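Local coordinates for glycoside Hydrolase (Bacteroides plebeius, PDB 5T3B), which probably hydrolyses glycosidic linkages of a polysaccharide as a gut-bacterial enzyme of glycoside hydrolase family 50, at residues K38-I43 and K59-P64; S359-S364 and V387-T392; W366-G371 and Q420-G425; T383-T388 and L427-C432. All coordinates share one frame; numbering follows the deposited sequence. Where two conformers were deposited one is given.

Contact 1. Residues K38-I43 and K59-P64; sequences KQYQPI and KTRILP. With EDO (1,2-ethanediol), chain P.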
# COMPACT_ATOMS: atom_id res chain seq x y z
N LYS A 38 23.33 -9.84 -4.67
CA LYS A 38 22.96 -10.91 -5.60
C LYS A 38 23.07 -10.49 -7.07
O LYS A 38 22.75 -9.37 -7.45
CB LYS A 38 21.54 -11.34 -5.33
CG LYS A 38 21.28 -11.80 -3.92
CD LYS A 38 22.13 -13.01 -3.51
CE LYS A 38 21.64 -13.47 -2.15
NZ LYS A 38 22.44 -14.51 -1.49
N GLN A 39 23.51 -11.46 -7.86
CA GLN A 39 23.60 -11.30 -9.26
C GLN A 39 22.34 -11.72 -10.01
O GLN A 39 21.53 -12.48 -9.48
CB GLN A 39 24.82 -12.01 -9.83
CG GLN A 39 26.18 -11.60 -9.35
CD GLN A 39 27.21 -12.42 -10.21
OE1 GLN A 39 27.18 -13.64 -10.23
NE2 GLN A 39 27.95 -11.73 -11.02
N TYR A 40 22.20 -11.20 -11.23
CA TYR A 40 21.10 -11.59 -12.10
C TYR A 40 21.53 -11.48 -13.51
O TYR A 40 22.49 -10.75 -13.80
CB TYR A 40 19.84 -10.75 -11.82
CG TYR A 40 19.83 -9.35 -12.37
CD1 TYR A 40 20.78 -8.38 -11.94
CD2 TYR A 40 18.89 -8.96 -13.32
CE1 TYR A 40 20.77 -7.07 -12.44
CE2 TYR A 40 18.88 -7.66 -13.81
CZ TYR A 40 19.81 -6.74 -13.40
OH TYR A 40 19.76 -5.45 -13.91
N GLN A 41 20.81 -12.17 -14.39
CA GLN A 41 21.00 -11.98 -15.83
C GLN A 41 19.89 -11.10 -16.38
O GLN A 41 18.74 -11.49 -16.35
CB GLN A 41 21.03 -13.30 -16.53
CG GLN A 41 22.17 -14.16 -16.12
CD GLN A 41 22.20 -15.38 -16.98
OE1 GLN A 41 21.63 -16.37 -16.61
NE2 GLN A 41 22.77 -15.26 -18.22
N PRO A 42 20.22 -9.88 -16.82
CA PRO A 42 19.18 -8.92 -17.13
C PRO A 42 18.48 -9.19 -18.45
O PRO A 42 19.07 -9.73 -19.42
CB PRO A 42 19.89 -7.59 -17.17
CG PRO A 42 21.34 -7.92 -17.40
CD PRO A 42 21.56 -9.28 -16.89
N ILE A 43 17.20 -8.85 -18.48
CA ILE A 43 16.45 -8.68 -19.73
C ILE A 43 16.09 -7.23 -19.95
O ILE A 43 16.18 -6.41 -19.02
CB ILE A 43 15.20 -9.63 -19.79
CG1 ILE A 43 14.17 -9.28 -18.72
CG2 ILE A 43 15.59 -11.08 -19.69
CD1 ILE A 43 12.77 -9.80 -19.01
N LYS A 59 16.41 -2.18 -18.13
CA LYS A 59 16.98 -3.40 -17.58
C LYS A 59 16.11 -3.92 -16.49
O LYS A 59 15.69 -3.18 -15.57
CB LYS A 59 18.40 -3.20 -17.08
CG LYS A 59 19.49 -3.27 -18.09
CD LYS A 59 20.83 -3.32 -17.29
CE LYS A 59 21.95 -3.54 -18.18
NZ LYS A 59 23.11 -3.26 -17.30
N THR A 60 15.79 -5.19 -16.54
CA THR A 60 14.80 -5.78 -15.63
C THR A 60 15.31 -7.13 -15.10
O THR A 60 15.91 -7.92 -15.84
CB THR A 60 13.48 -5.93 -16.43
OG1 THR A 60 13.10 -4.66 -16.93
CG2 THR A 60 12.36 -6.46 -15.69
N ARG A 61 14.96 -7.39 -13.85
CA ARG A 61 15.29 -8.59 -13.12
C ARG A 61 14.04 -9.42 -13.01
O ARG A 61 13.07 -9.01 -12.35
CB ARG A 61 15.85 -8.24 -11.72
CG ARG A 61 16.23 -9.49 -10.93
CD ARG A 61 17.04 -9.14 -9.69
NE ARG A 61 16.27 -8.36 -8.72
CZ ARG A 61 16.65 -8.11 -7.47
NH1 ARG A 61 17.72 -8.70 -6.96
NH2 ARG A 61 15.90 -7.33 -6.73
N ILE A 62 14.06 -10.65 -13.55
CA ILE A 62 12.96 -11.55 -13.40
C ILE A 62 13.39 -12.85 -12.67
O ILE A 62 14.57 -13.21 -12.66
CB ILE A 62 12.24 -11.88 -14.74
CG1 ILE A 62 13.15 -12.57 -15.75
CG2 ILE A 62 11.63 -10.64 -15.35
CD1 ILE A 62 12.40 -13.17 -16.94
N LEU A 63 12.41 -13.55 -12.13
CA LEU A 63 12.67 -14.68 -11.24
C LEU A 63 13.52 -15.81 -11.87
O LEU A 63 14.45 -16.28 -11.19
CB LEU A 63 11.39 -15.19 -10.64
CG LEU A 63 11.54 -16.21 -9.53
CD1 LEU A 63 12.28 -15.67 -8.31
CD2 LEU A 63 10.17 -16.74 -9.13
N PRO A 64 13.27 -16.17 -13.13
CA PRO A 64 14.08 -17.23 -13.74
C PRO A 64 15.56 -16.92 -13.87
O PRO A 64 16.35 -17.84 -14.07
CB PRO A 64 13.43 -17.35 -15.12
CG PRO A 64 12.03 -16.93 -14.93
CD PRO A 64 12.14 -15.80 -14.01
C1 EDO P . 18.37 -1.89 -11.98
O1 EDO P . 17.53 -1.36 -10.94
C2 EDO P . 17.50 -2.48 -13.06
O2 EDO P . 17.47 -3.96 -13.21
O HOH W 1 19.95 -10.06 -8.20
O HOH W 2 16.20 -10.74 -15.57
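Y40 lays the CD2–CE2 side of its ring against the aliphatic part of R61, with Y40 CD2 3.5 Å from R61 CB. The two belong to a beta hairpin formed by strands 39-48 and 56-60, just where the second strand gives way to loop. With chi1 at 77°, Y40 CG is flanked by its own main-chain N and C, which brings the ring alongside R61 and puts T60 O at the ring edge, near its plane. The ring and guanidinium planes stand 70° apart. The tyrosine OH accepts a hydrogen bond of 2.8 Å from O2 of an ethanediol, probably a crystallisation additive. Beyond the ring, R61 NH2 makes a salt bridge to E428, and NH1 donates to a water lying in the guanidinium plane.

The strands pair at I43 and T60, an antiparallel hydrogen-bonded pair: I43 N donates to T60 O over 3.1 Å and T60 N to I43 O over 2.8 Å. From I43 the side chain runs on to I62, where I43 CD1 meets I62 CG2 at 3.9 Å, and F417 of helix 412-427 touches both isoleucines. Where the strands part, a second water fills in: it donates to Q41 O and T60 O, each at 2.8 Å, and takes the N-H of I62 at 2.9 Å.

Contact 2. Residues S359-S364 and V387-T392; sequences SINYYS and VTEFYT. With EDO (1,2-ethanediol), chain G.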
# COMPACT_ATOMS: atom_id res chain seq x y z
N SER A 359 2.10 2.81 5.22
CA SER A 359 1.70 2.48 3.87
C SER A 359 2.24 3.50 2.90
O SER A 359 2.17 4.75 3.13
CB SER A 359 0.17 2.37 3.77
OG SER A 359 -0.49 3.44 4.42
N ILE A 360 2.70 2.99 1.75
CA ILE A 360 3.29 3.79 0.67
C ILE A 360 2.72 3.30 -0.67
O ILE A 360 2.87 2.12 -0.98
CB ILE A 360 4.82 3.73 0.69
CG1 ILE A 360 5.34 4.34 2.07
CG2 ILE A 360 5.41 4.41 -0.53
CD1 ILE A 360 6.82 4.22 2.29
N ASN A 361 2.13 4.21 -1.43
CA ASN A 361 1.78 3.94 -2.82
C ASN A 361 3.02 4.25 -3.65
O ASN A 361 3.52 5.33 -3.53
CB ASN A 361 0.64 4.81 -3.27
CG ASN A 361 -0.71 4.54 -2.58
OD1 ASN A 361 -0.89 3.54 -1.91
ND2 ASN A 361 -1.67 5.37 -2.85
N TYR A 362 3.51 3.33 -4.46
CA TYR A 362 4.86 3.42 -5.05
C TYR A 362 4.80 3.49 -6.56
O TYR A 362 4.72 2.47 -7.23
CB TYR A 362 5.76 2.30 -4.57
CG TYR A 362 7.25 2.64 -4.52
CD1 TYR A 362 7.83 3.65 -5.31
CD2 TYR A 362 8.13 1.96 -3.67
CE1 TYR A 362 9.19 3.96 -5.22
CE2 TYR A 362 9.47 2.24 -3.61
CZ TYR A 362 9.99 3.25 -4.38
OH TYR A 362 11.35 3.50 -4.27
N TYR A 363 4.77 4.72 -7.07
CA TYR A 363 4.66 5.02 -8.48
C TYR A 363 5.89 5.77 -8.98
O TYR A 363 6.68 6.31 -8.26
CB TYR A 363 3.42 5.85 -8.72
CG TYR A 363 2.12 5.10 -8.51
CD1 TYR A 363 1.80 4.04 -9.33
CD2 TYR A 363 1.29 5.37 -7.44
CE1 TYR A 363 0.66 3.32 -9.16
CE2 TYR A 363 0.09 4.69 -7.29
CZ TYR A 363 -0.21 3.63 -8.14
OH TYR A 363 -1.37 2.93 -8.02
N SER A 364 5.98 5.73 -10.32
CA SER A 364 6.90 6.55 -11.11
C SER A 364 8.31 6.09 -11.10
O SER A 364 9.20 6.82 -11.59
CB SER A 364 6.78 8.03 -10.78
OG SER A 364 5.40 8.45 -10.96
N VAL A 387 3.83 -1.66 0.60
CA VAL A 387 3.49 -0.98 -0.65
C VAL A 387 2.03 -1.24 -0.90
O VAL A 387 1.62 -2.37 -1.18
CB VAL A 387 4.39 -1.41 -1.78
CG1 VAL A 387 3.86 -0.82 -3.10
CG2 VAL A 387 5.82 -0.98 -1.50
N THR A 388 1.24 -0.21 -0.83
CA THR A 388 -0.21 -0.34 -0.95
C THR A 388 -0.73 -0.22 -2.37
O THR A 388 -1.90 -0.57 -2.61
CB THR A 388 -0.93 0.64 -0.01
OG1 THR A 388 -0.21 1.88 0.07
CG2 THR A 388 -1.04 0.06 1.39
N GLU A 389 0.08 0.25 -3.29
CA GLU A 389 -0.32 0.26 -4.69
C GLU A 389 0.93 0.23 -5.56
O GLU A 389 1.88 0.95 -5.29
CB GLU A 389 -1.07 1.54 -5.11
CG GLU A 389 -2.36 1.84 -4.40
CD GLU A 389 -3.07 3.07 -4.83
OE1 GLU A 389 -2.78 3.66 -5.88
OE2 GLU A 389 -4.02 3.47 -4.07
N PHE A 390 0.85 -0.55 -6.64
CA PHE A 390 1.80 -0.55 -7.72
C PHE A 390 1.14 -1.37 -8.86
O PHE A 390 0.31 -2.22 -8.57
CB PHE A 390 3.16 -1.10 -7.35
CG PHE A 390 3.20 -2.59 -7.18
CD1 PHE A 390 2.60 -3.18 -6.06
CD2 PHE A 390 3.87 -3.41 -8.06
CE1 PHE A 390 2.59 -4.56 -5.91
CE2 PHE A 390 3.88 -4.78 -7.89
CZ PHE A 390 3.24 -5.38 -6.82
N TYR A 391 1.51 -1.07 -10.11
CA TYR A 391 1.08 -1.84 -11.27
C TYR A 391 1.74 -1.30 -12.52
O TYR A 391 2.32 -0.22 -12.51
CB TYR A 391 -0.46 -1.78 -11.48
CG TYR A 391 -1.03 -0.46 -11.82
CD1 TYR A 391 -1.24 0.55 -10.87
CD2 TYR A 391 -1.41 -0.14 -13.12
CE1 TYR A 391 -1.75 1.76 -11.21
CE2 TYR A 391 -1.89 1.08 -13.43
CZ TYR A 391 -2.05 2.06 -12.50
OH TYR A 391 -2.53 3.33 -12.85
N THR A 392 1.57 -2.06 -13.60
CA THR A 392 1.73 -1.61 -14.97
C THR A 392 0.50 -1.93 -15.77
O THR A 392 -0.32 -2.76 -15.35
CB THR A 392 2.96 -2.22 -15.65
OG1 THR A 392 2.83 -3.64 -15.72
CG2 THR A 392 4.24 -1.83 -14.93
C1 EDO G . -3.60 4.84 -9.71
O1 EDO G . -3.95 4.54 -10.95
C2 EDO G . -2.30 5.58 -9.76
O2 EDO G . -2.34 6.87 -10.44
O HOH W 3 3.75 1.21 -9.78
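Y363 donates from its OH to E389 OE1 over 2.7 Å, meeting the lone pair that faces away from the other carboxylate oxygen, with ring and carboxylate planes 75° apart. The amide of N361 stacks on that carboxylate, the planes tilted by only 28°; a chi1 of -66° sets N361 CG opposite its carbonyl carbon and so against E389. N361 OD1 in turn accepts from T388 OG1 at 2.7 Å, the donor tilted somewhat out of the carbonyl plane, and this bond fixes which way round the amide lies. Y391 joins the group: its CE1 comes to 3.4 Å from Y363 OH, so that the hydroxyl sits at the edge of the Y391 ring. An ethanediol, probably from the crystallisation liquor, covers one face of Y363 and hydrogen-bonds Y391 OH.

These side chains are carried by two parallel strands, 358-361 and 385-394, and by the chain just after the first. Helix 370-379 joins the strands as a beta-alpha-beta unit, in keeping with the (beta/alpha)8 barrel of family 50. They stand at the C-terminal strand ends, where such barrels carry their active site. R336 makes a salt bridge to E389 OE2, while N253 and E254 take N361 ND2.

Beneath them the backbones are pinned by T388 N to I360 O at 2.8 Å and, almost straight, by Y362 N to E389 O at 3.0 Å. The buried N of E389 finds no partner. Where the chains spread apart, a water donates to Y362 O and accepts from Y391 N, 3.2 Å from that nitrogen.

Contact 3. Residues W366-G371 and Q420-G425; sequences WSPEKG and QHFTLG. With EDO (1,2-ethanediol), chain H; EDO (1,2-ethanediol), chain P.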
# COMPACT_ATOMS: atom_id res chain seq x y z
N TRP A 366 10.75 2.54 -11.99
CA TRP A 366 10.81 1.20 -12.51
C TRP A 366 11.24 0.22 -11.41
O TRP A 366 10.76 -0.92 -11.34
CB TRP A 366 11.74 1.14 -13.75
CG TRP A 366 11.74 -0.20 -14.40
CD1 TRP A 366 12.78 -1.09 -14.48
CD2 TRP A 366 10.63 -0.80 -15.08
NE1 TRP A 366 12.38 -2.20 -15.18
CE2 TRP A 366 11.06 -2.06 -15.53
CE3 TRP A 366 9.33 -0.39 -15.35
CZ2 TRP A 366 10.22 -2.89 -16.27
CZ3 TRP A 366 8.51 -1.23 -16.03
CH2 TRP A 366 8.96 -2.46 -16.50
N SER A 367 12.24 0.64 -10.61
CA SER A 367 12.80 -0.21 -9.58
C SER A 367 12.56 0.43 -8.20
O SER A 367 12.78 1.63 -8.01
CB SER A 367 14.29 -0.36 -9.79
OG SER A 367 14.61 -0.81 -11.07
N PRO A 368 12.17 -0.38 -7.20
CA PRO A 368 12.21 0.13 -5.83
C PRO A 368 13.58 0.68 -5.48
O PRO A 368 14.57 0.11 -5.90
CB PRO A 368 11.87 -1.12 -5.03
CG PRO A 368 11.10 -1.95 -5.94
CD PRO A 368 11.73 -1.77 -7.25
N GLU A 369 13.62 1.82 -4.78
CA GLU A 369 14.89 2.51 -4.57
C GLU A 369 15.46 2.07 -3.23
O GLU A 369 15.00 2.52 -2.20
CB GLU A 369 14.61 4.00 -4.60
CG GLU A 369 14.10 4.51 -5.93
CD GLU A 369 13.35 5.80 -5.81
OE1 GLU A 369 12.22 5.79 -5.25
OE2 GLU A 369 13.92 6.82 -6.23
N LYS A 370 16.45 1.19 -3.27
CA LYS A 370 16.92 0.60 -2.03
C LYS A 370 17.53 1.63 -1.09
O LYS A 370 17.38 1.50 0.12
CB LYS A 370 17.91 -0.55 -2.37
CG LYS A 370 18.43 -1.33 -1.20
CD LYS A 370 17.31 -1.99 -0.42
CE LYS A 370 17.79 -3.17 0.43
NZ LYS A 370 18.86 -2.80 1.37
N GLY A 371 18.18 2.66 -1.60
CA GLY A 371 18.67 3.71 -0.72
C GLY A 371 17.57 4.41 0.04
O GLY A 371 17.69 4.66 1.23
N GLN A 420 7.38 -9.10 -11.30
CA GLN A 420 8.52 -9.80 -10.72
C GLN A 420 9.63 -8.84 -10.36
O GLN A 420 10.22 -8.96 -9.27
CB GLN A 420 9.04 -10.94 -11.59
CG GLN A 420 7.99 -11.97 -11.87
CD GLN A 420 8.59 -13.28 -12.35
OE1 GLN A 420 9.69 -13.29 -12.87
NE2 GLN A 420 7.86 -14.36 -12.16
N HIS A 421 9.97 -7.93 -11.27
CA HIS A 421 11.07 -7.00 -11.01
C HIS A 421 10.78 -6.16 -9.75
O HIS A 421 11.62 -5.98 -8.88
CB HIS A 421 11.24 -6.11 -12.24
CG HIS A 421 12.27 -5.06 -12.12
ND1 HIS A 421 13.57 -5.29 -12.37
CD2 HIS A 421 12.17 -3.80 -11.70
CE1 HIS A 421 14.24 -4.20 -12.16
NE2 HIS A 421 13.43 -3.28 -11.72
N PHE A 422 9.57 -5.60 -9.70
CA PHE A 422 9.27 -4.68 -8.61
C PHE A 422 9.21 -5.45 -7.29
O PHE A 422 9.80 -4.99 -6.27
CB PHE A 422 7.95 -3.91 -8.89
CG PHE A 422 7.86 -2.60 -8.19
CD1 PHE A 422 8.50 -1.50 -8.71
CD2 PHE A 422 7.18 -2.46 -7.00
CE1 PHE A 422 8.51 -0.28 -8.08
CE2 PHE A 422 7.18 -1.22 -6.36
CZ PHE A 422 7.82 -0.15 -6.89
N THR A 423 8.55 -6.59 -7.27
CA THR A 423 8.42 -7.35 -6.05
C THR A 423 9.75 -7.92 -5.58
O THR A 423 9.98 -7.95 -4.37
CB THR A 423 7.36 -8.44 -6.18
OG1 THR A 423 7.69 -9.37 -7.22
CG2 THR A 423 5.98 -7.82 -6.36
N LEU A 424 10.63 -8.35 -6.48
CA LEU A 424 11.95 -8.79 -6.03
C LEU A 424 12.68 -7.66 -5.33
O LEU A 424 13.37 -7.89 -4.34
CB LEU A 424 12.76 -9.38 -7.17
CG LEU A 424 12.32 -10.72 -7.69
CD1 LEU A 424 12.92 -11.05 -9.03
CD2 LEU A 424 12.63 -11.82 -6.69
N GLY A 425 12.56 -6.46 -5.87
CA GLY A 425 13.14 -5.32 -5.23
C GLY A 425 12.64 -5.08 -3.83
O GLY A 425 13.39 -4.72 -2.94
C1 EDO H . 17.38 -0.38 -7.64
O1 EDO H . 18.26 0.45 -8.35
C2 EDO H . 17.92 -0.76 -6.27
O2 EDO H . 18.12 0.50 -5.53
C1 EDO P . 18.37 -1.89 -11.98
O1 EDO P . 17.53 -1.36 -10.94
C2 EDO P . 17.50 -2.48 -13.06
O2 EDO P . 17.47 -3.96 -13.21
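S367 and P368 bring an irregular chain, just ahead of helix 370-379, against one side of helix 412-427, with the CA atoms of P368 and G425 5.6 Å apart. The approach leaves little room at G425: a beta carbon there would fall only 2.8 Å from P368 CG, so the bare backbone lets the proline settle onto the helix.

P368 CG also stands over the centre of the F422 ring, 3.7 Å from its centroid and 7° off the normal, a well-aligned CH-pi contact. With only an alanine at F422, the proline ring would probably lose the surface it rests on and a gap would open beside it. The residue before it, H421, extends with CG anti to the backbone N (chi1 177°). This slides its imidazole under W366, whose five-membered ring makes an offset stack with it, centroids 4.5 Å apart and planes at 27°. In the imidazole plane, H421 NE2 and S367 OG share a hydrogen bond of 2.8 Å. The serine hydroxyl also hydrogen-bonds an ethanediol, probably picked up from the crystallisation liquor.

T60 OG1, at the end of strand 56-60, hydrogen-bonds W366 NE1, and the N of R61 just beyond it hydrogen-bonds H421 ND1. Y47 stacks on the tryptophan, and F390 of strand 385-394 meets F422 from the barrel side.

Contact 4. Residues T383-T388 and L427-C432; sequences TPFMVT and LEAKNC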
# COMPACT_ATOMS: atom_id res chain seq x y z
N THR A 383 10.08 0.77 12.27
CA THR A 383 8.69 0.42 11.93
C THR A 383 8.65 0.10 10.45
O THR A 383 9.23 0.83 9.67
CB THR A 383 7.77 1.61 12.24
OG1 THR A 383 7.84 1.85 13.65
CG2 THR A 383 6.35 1.35 11.79
N PRO A 384 8.02 -1.00 10.08
CA PRO A 384 8.03 -1.42 8.65
C PRO A 384 7.06 -0.61 7.82
O PRO A 384 6.18 0.12 8.33
CB PRO A 384 7.64 -2.87 8.69
CG PRO A 384 6.67 -2.90 9.90
CD PRO A 384 7.34 -2.01 10.90
N PHE A 385 7.24 -0.78 6.51
CA PHE A 385 6.31 -0.24 5.53
C PHE A 385 5.72 -1.38 4.69
O PHE A 385 6.23 -2.51 4.67
CB PHE A 385 6.98 0.82 4.62
CG PHE A 385 7.92 0.29 3.60
CD1 PHE A 385 9.22 0.01 3.90
CD2 PHE A 385 7.49 0.10 2.31
CE1 PHE A 385 10.11 -0.44 2.98
CE2 PHE A 385 8.38 -0.35 1.31
CZ PHE A 385 9.71 -0.64 1.65
N MET A 386 4.63 -1.03 4.00
CA MET A 386 4.03 -1.90 3.00
C MET A 386 3.76 -1.05 1.76
O MET A 386 3.43 0.13 1.91
CB MET A 386 2.75 -2.56 3.48
CG MET A 386 1.64 -1.63 3.82
SD MET A 386 0.19 -2.40 4.56
CE MET A 386 -0.33 -3.39 3.23
N VAL A 387 3.83 -1.66 0.60
CA VAL A 387 3.49 -0.98 -0.65
C VAL A 387 2.03 -1.24 -0.90
O VAL A 387 1.62 -2.37 -1.18
CB VAL A 387 4.39 -1.41 -1.78
CG1 VAL A 387 3.86 -0.82 -3.10
CG2 VAL A 387 5.82 -0.98 -1.50
N THR A 388 1.24 -0.21 -0.83
CA THR A 388 -0.21 -0.34 -0.95
C THR A 388 -0.73 -0.22 -2.37
O THR A 388 -1.90 -0.57 -2.61
CB THR A 388 -0.93 0.64 -0.01
OG1 THR A 388 -0.21 1.88 0.07
CG2 THR A 388 -1.04 0.06 1.39
N LEU A 427 11.25 -7.46 -1.89
CA LEU A 427 11.65 -8.59 -1.06
C LEU A 427 12.98 -8.36 -0.40
O LEU A 427 13.24 -8.91 0.66
CB LEU A 427 11.59 -9.90 -1.84
CG LEU A 427 10.20 -10.42 -2.14
CD1 LEU A 427 10.25 -11.49 -3.24
CD2 LEU A 427 9.47 -10.89 -0.93
N GLU A 428 13.87 -7.61 -1.06
CA GLU A 428 15.16 -7.33 -0.47
C GLU A 428 15.12 -6.34 0.68
O GLU A 428 16.08 -6.24 1.46
CB GLU A 428 16.14 -6.83 -1.53
CG GLU A 428 16.45 -7.83 -2.59
CD GLU A 428 17.75 -7.54 -3.31
OE1 GLU A 428 18.84 -7.72 -2.72
OE2 GLU A 428 17.64 -7.14 -4.46
N ALA A 429 14.05 -5.59 0.79
CA ALA A 429 13.90 -4.63 1.86
C ALA A 429 13.38 -5.33 3.11
O ALA A 429 12.18 -5.70 3.18
CB ALA A 429 12.96 -3.48 1.47
N LYS A 430 14.22 -5.47 4.13
CA LYS A 430 13.85 -6.18 5.34
C LYS A 430 12.80 -5.46 6.17
O LYS A 430 12.14 -6.07 7.02
CB LYS A 430 15.07 -6.41 6.19
CG LYS A 430 16.10 -7.35 5.60
CD LYS A 430 17.16 -7.75 6.63
CE LYS A 430 18.51 -8.06 6.02
NZ LYS A 430 19.39 -8.29 7.17
N ASN A 431 12.62 -4.16 5.88
CA ASN A 431 11.59 -3.37 6.48
C ASN A 431 10.28 -3.30 5.70
O ASN A 431 9.36 -2.59 6.13
CB ASN A 431 12.07 -1.92 6.78
CG ASN A 431 12.59 -1.21 5.57
OD1 ASN A 431 13.32 -1.78 4.73
ND2 ASN A 431 12.35 0.09 5.53
N CYS A 432 10.17 -4.06 4.60
CA CYS A 432 8.90 -4.13 3.87
C CYS A 432 8.19 -5.42 4.24
O CYS A 432 8.81 -6.49 4.10
CB CYS A 432 9.18 -4.09 2.37
SG CYS A 432 7.67 -4.23 1.37
O HOH W 4 10.60 1.50 7.39
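C432 sets its sulfur beside the F385 ring, a Cys sulfur-aromatic contact, with C432 SG 4.4 Å from the ring centroid in an oblique approach. Its methylene is more squarely placed: C432 CB lies over the same ring at 3.9 Å from the centroid, offset toward the rim and making a CH-pi contact. A chi1 of 73° tucks the F385 ring back above its own backbone, where C432 meets it.

N431 reaches another part of the ring, its CG in the ring plane at the edge. The amide stands steeply to the phenyl, planes 73° apart, with N431 ND2 3.4 Å from F385 CE1. That nitrogen is not spent on the ring: it donates to M373 O and, over 2.9 Å, to a water that in turn donates to T383 O. Cutting F385 back to an alanine is likely to leave the C432 side chain and the N431 amide beside a gap, and the sulfur without its aromatic neighbour.

The backbones meet as a parallel bridge between F385 and C432. F385 N donates to N431 O over 2.8 Å, and C432 CA-H points back at F385 O. A type I turn from A429 to C432, closed by C432 N to A429 O at 3.0 Å, swings the chain from helix 412-427 into strand 432-437.

Strand 385-394 runs between strands 358-361 and 432-437, so this contact starts its parallel pairing with strand 432-437. Helix 370-379 packs against the F385 ring, with W376 edge-to-face on F385 and M373 against both F385 and A429.

From the N terminus, contact 1 closes the short hairpin loop and is complete long before the others begin. Contact 2 opens at S359, and contact 3 opens inside its loop but closes at Q420-G425, beyond V387-T392, so the two cross. Contact 4 starts on the strand where contact 2 ends, sharing V387 and T388, and its loop crosses that of contact 3, closing at the end of the same helix. Contacts 2 and 4 thus flank strand 385-394, joining three neighbouring parallel strands, while contact 3 binds helix 412-427 to the loop before helix 370-379. R61 helps fasten the hairpin to this core, through H421 of contact 3 and E428 of contact 4.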